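Local coordinates for RagA protein (Porphyromonas gingivalis, PDB 6SLN), which probably takes up peptides across the outer membrane of the bacterium as a TonB-dependent transporter, at residues E356-I359 with L363-G366; Y507-S510 with D516-A519. All blocks are in the same frame, centred on the assembly; numbering follows the deposited sequence.

Interaction 1. Residues E356-I359 with L363-G366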
loop_
_atom_site.group_PDB
_atom_site.type_symbol
_atom_site.label_atom_id
_atom_site.label_comp_id
_atom_site.label_asym_id
_atom_site.label_seq_id
_atom_site.Cartn_x
_atom_site.Cartn_y
_atom_site.Cartn_z
ATOM N N GLU A 356 27.793 22.627 16.364
ATOM C CA GLU A 356 28.487 23.727 15.702
ATOM C C GLU A 356 29.938 23.709 16.158
ATOM O O GLU A 356 30.212 23.502 17.341
ATOM C CB GLU A 356 27.843 25.080 16.033
ATOM C CG GLU A 356 28.311 26.242 15.170
ATOM C CD GLU A 356 27.248 27.333 15.007
ATOM O OE1 GLU A 356 26.039 27.028 15.153
ATOM O OE2 GLU A 356 27.625 28.498 14.728
ATOM N N SER A 357 30.862 23.921 15.226
ATOM C CA SER A 357 32.270 23.854 15.595
ATOM C C SER A 357 33.113 24.677 14.642
ATOM O O SER A 357 32.866 24.681 13.432
ATOM C CB SER A 357 32.791 22.413 15.599
ATOM O OG SER A 357 34.179 22.402 15.892
ATOM N N ARG A 358 34.116 25.355 15.197
ATOM C CA ARG A 358 35.184 25.959 14.406
ATOM C C ARG A 358 36.325 24.949 14.328
ATOM O O ARG A 358 36.995 24.675 15.328
ATOM C CB ARG A 358 35.645 27.284 15.011
ATOM C CG ARG A 358 36.698 27.988 14.186
ATOM C CD ARG A 358 36.621 29.495 14.317
ATOM N NE ARG A 358 35.354 30.032 13.816
ATOM C CZ ARG A 358 35.056 30.231 12.530
ATOM N NH1 ARG A 358 35.937 29.935 11.576
ATOM N NH2 ARG A 358 33.865 30.730 12.202
ATOM N N ILE A 359 36.534 24.388 13.139
ATOM C CA ILE A 359 37.542 23.352 12.955
ATOM C C ILE A 359 38.925 23.968 12.845
ATOM O O ILE A 359 39.859 23.567 13.550
ATOM C CB ILE A 359 37.203 22.507 11.719
ATOM C CG1 ILE A 359 35.956 21.674 11.982
ATOM C CG2 ILE A 359 38.351 21.624 11.353
ATOM C CD1 ILE A 359 34.688 22.409 11.706
ATOM N N LEU A 363 37.366 27.573 8.623
ATOM C CA LEU A 363 36.195 26.730 8.418
ATOM C C LEU A 363 35.432 26.557 9.723
ATOM O O LEU A 363 36.025 26.300 10.774
ATOM C CB LEU A 363 36.586 25.345 7.858
ATOM C CG LEU A 363 35.489 24.273 7.814
ATOM C CD1 LEU A 363 34.394 24.660 6.814
ATOM C CD2 LEU A 363 36.052 22.893 7.501
ATOM N N LYS A 364 34.112 26.683 9.640
ATOM C CA LYS A 364 33.217 26.396 10.752
ATOM C C LYS A 364 32.051 25.591 10.202
ATOM O O LYS A 364 31.457 25.994 9.199
ATOM C CB LYS A 364 32.727 27.699 11.404
ATOM C CG LYS A 364 31.773 27.520 12.575
ATOM C CD LYS A 364 30.679 28.585 12.577
ATOM C CE LYS A 364 30.853 29.593 13.715
ATOM N NZ LYS A 364 29.563 30.260 14.060
ATOM N N VAL A 365 31.733 24.451 10.825
ATOM C CA VAL A 365 30.643 23.600 10.356
ATOM C C VAL A 365 29.610 23.402 11.475
ATOM O O VAL A 365 29.829 23.775 12.631
ATOM C CB VAL A 365 31.141 22.241 9.834
ATOM C CG1 VAL A 365 32.299 22.425 8.884
ATOM C CG2 VAL A 365 31.519 21.332 10.996
ATOM N N GLY A 366 28.469 22.804 11.108
ATOM C CA GLY A 366 27.408 22.542 12.070
ATOM C C GLY A 366 26.272 21.737 11.472
ATOM O O GLY A 366 26.132 21.613 10.253
#

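Interaction 2. Residues Y507-S510 with D516-A519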
loop_
_atom_site.group_PDB
_atom_site.type_symbol
_atom_site.label_atom_id
_atom_site.label_comp_id
_atom_site.label_asym_id
_atom_site.label_seq_id
_atom_site.Cartn_x
_atom_site.Cartn_y
_atom_site.Cartn_z
ATOM N N TYR A 507 30.371 39.438 1.219
ATOM C CA TYR A 507 31.590 40.219 1.332
ATOM C C TYR A 507 31.265 41.509 2.065
ATOM O O TYR A 507 30.455 42.309 1.588
ATOM C CB TYR A 507 32.184 40.506 -0.044
ATOM C CG TYR A 507 33.564 41.098 0.020
ATOM C CD1 TYR A 507 34.491 40.627 0.936
ATOM C CD2 TYR A 507 33.941 42.140 -0.827
ATOM C CE1 TYR A 507 35.754 41.172 1.005
ATOM C CE2 TYR A 507 35.199 42.685 -0.763
ATOM C CZ TYR A 507 36.100 42.195 0.158
ATOM O OH TYR A 507 37.361 42.723 0.243
ATOM N N LYS A 508 31.860 41.678 3.242
ATOM C CA LYS A 508 31.816 42.915 4.005
ATOM C C LYS A 508 33.178 43.580 3.889
ATOM O O LYS A 508 34.208 42.924 4.082
ATOM C CB LYS A 508 31.503 42.653 5.481
ATOM C CG LYS A 508 30.087 42.205 5.782
ATOM C CD LYS A 508 29.828 42.155 7.287
ATOM C CE LYS A 508 30.249 40.816 7.890
ATOM N NZ LYS A 508 29.184 39.773 7.777
ATOM N N PHE A 509 33.194 44.869 3.581
ATOM C CA PHE A 509 34.451 45.591 3.600
ATOM C C PHE A 509 34.190 47.034 3.995
ATOM O O PHE A 509 33.212 47.643 3.550
ATOM C CB PHE A 509 35.163 45.509 2.244
ATOM C CG PHE A 509 34.500 46.306 1.150
ATOM C CD1 PHE A 509 33.453 45.766 0.415
ATOM C CD2 PHE A 509 34.941 47.586 0.838
ATOM C CE1 PHE A 509 32.848 46.497 -0.602
ATOM C CE2 PHE A 509 34.341 48.314 -0.175
ATOM C CZ PHE A 509 33.289 47.764 -0.894
ATOM N N SER A 510 35.054 47.562 4.856
ATOM C CA SER A 510 35.011 48.962 5.237
ATOM C C SER A 510 35.907 49.728 4.280
ATOM O O SER A 510 37.092 49.401 4.130
ATOM C CB SER A 510 35.466 49.155 6.682
ATOM O OG SER A 510 34.962 50.360 7.233
ATOM N N ASP A 516 30.742 51.693 5.275
ATOM C CA ASP A 516 30.744 50.236 5.305
ATOM C C ASP A 516 29.794 49.726 4.238
ATOM O O ASP A 516 28.633 50.136 4.190
ATOM C CB ASP A 516 30.323 49.699 6.675
ATOM C CG ASP A 516 31.297 50.068 7.771
ATOM O OD1 ASP A 516 30.913 50.845 8.679
ATOM O OD2 ASP A 516 32.448 49.576 7.720
ATOM N N LEU A 517 30.282 48.846 3.381
ATOM C CA LEU A 517 29.430 48.201 2.399
ATOM C C LEU A 517 29.435 46.698 2.643
ATOM O O LEU A 517 30.463 46.116 3.008
ATOM C CB LEU A 517 29.875 48.524 0.971
ATOM C CG LEU A 517 28.964 47.955 -0.120
ATOM C CD1 LEU A 517 27.700 48.794 -0.250
ATOM C CD2 LEU A 517 29.689 47.853 -1.458
ATOM N N THR A 518 28.273 46.080 2.470
ATOM C CA THR A 518 28.124 44.639 2.568
ATOM C C THR A 518 27.401 44.155 1.323
ATOM O O THR A 518 26.351 44.696 0.958
ATOM C CB THR A 518 27.350 44.237 3.827
ATOM O OG1 THR A 518 28.121 44.576 4.985
ATOM C CG2 THR A 518 27.063 42.749 3.810
ATOM N N ALA A 519 27.978 43.160 0.661
ATOM C CA ALA A 519 27.374 42.558 -0.511
ATOM C C ALA A 519 27.205 41.077 -0.254
ATOM O O ALA A 519 28.044 40.451 0.401
ATOM C CB ALA A 519 28.215 42.767 -1.768
#

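Interaction 1. Residues E356-I359 with L363-G366
Glu356 and Lys364 make the salt bridge of this contact. Lys364 NZ lies 2.7 Å from Glu356 OE2 and meets it nearly in line with the C-O bond. The two residues are not direct cross-strand partners. Glu356 faces Gly366, so its side chain can lean over to the neighbouring Lys364 on the same face of the sheet. The Glu356 chain is extended, with CG anti to the backbone N (chi1 -168°).

Arg358 pairs directly with Lys364. Its chain bends after CG and crosses the lysine at about a right angle. One face of the guanidinium thus lies against the aliphatic root of Lys364, with NH2 3.3 Å from CB. The two cationic ends stay apart, Arg358 NH2 being 4.7 Å from Lys364 NZ. The carboxylate of Glu356 probably offsets part of this like charge.

The apolar contact involves Ile359 and Val365, whose side chains cross at about a right angle. CD1 of Ile359 reaches CG2 of Val365 at 3.4 Å. A second subunit of the same protein extends this packing: its Tyr327 touches Ile359 and its Phe318 touches Val365.

Backbone bonds join the strands. Ser357 and Val365 form a hydrogen-bonded pair: Ser357 N lies 2.8 Å from Val365 O, and Val365 N 2.9 Å from Ser357 O. Ile359 N adds a bond to Leu363 O at 3.1 Å. Ser357 OG bonds to Thr325 on the preceding strand. This is a tight antiparallel beta hairpin, closing strands 345-360 and 363-377 of the TonB-dependent receptor barrel at the interface with a second subunit.

Interaction 2. Residues Y507-S510 with D516-A519
Phe509 and Leu517 form the apolar centre of this contact. They are a hydrogen-bonded antiparallel pair, and their side chains lie side by side, pointing the same way. The first torsion of Phe509 (chi1 71°) places CG between its own N and carbonyl carbon. This turns the ring toward the partner strand. CE1 then sits 3.5 Å from Leu517 CD2, and CZ touches the same methyl. Tyr578 of strand 561-580 packs on Leu517 as well.

The backbone is equally close. Phe509 N bonds to Leu517 O at 3.1 Å, and Leu517 N returns a bond to Phe509 O at 3.2 Å. Tyr507 and Ala519 form a second reciprocal pair of backbone hydrogen bonds: Tyr507 N lies 2.7 Å from Ala519 O, and Ala519 N 2.8 Å from Tyr507 O. All four N-H groups point nearly straight at their acceptors. Ala519 also rests against Phe576.

The rest of the contact is looser. Tyr507 starts on the same face as Phe509, but its ring leads away from the partner strand. On the other face, Lys508 lies alongside Thr518, with CG 3.2 Å from OG1. Its chain then bends away, and NZ forms a salt bridge with Glu506. Ser510 and Asp516 stand at the turn end. Ser510 OG donates to Asp516 OD2 at 2.7 Å, reaching it from above the carboxylate plane. This bond ties the strand ends by side chains where they form a non-hydrogen-bonded pair. Lys508, Tyr507 and Ser510 are all exposed. Apolar residues on one face and mostly polar ones on the other are consistent with a membrane barrel wall. The two strands, 487-510 and 515-540, form a regular beta hairpin of the TonB-dependent receptor barrel.

Interactions 1 and 2 are separate hairpin ends in the same beta-barrel. Interaction 1 closes before interaction 2 opens along the chain. Strands 435-450 and 456-475 lie between the two hairpins. Strand 363-377 pairs with 435-450, and 456-475 pairs with 487-510, so the sheet runs without a break from one contact to the other. Their centres are 23 Å apart, and the nearest atoms about 11 Å, so they do not touch. By strand order both turns should lie at the periplasmic end of the barrel. Interaction 1 borders a second subunit, whereas no other protein chain of the assembly touches interaction 2.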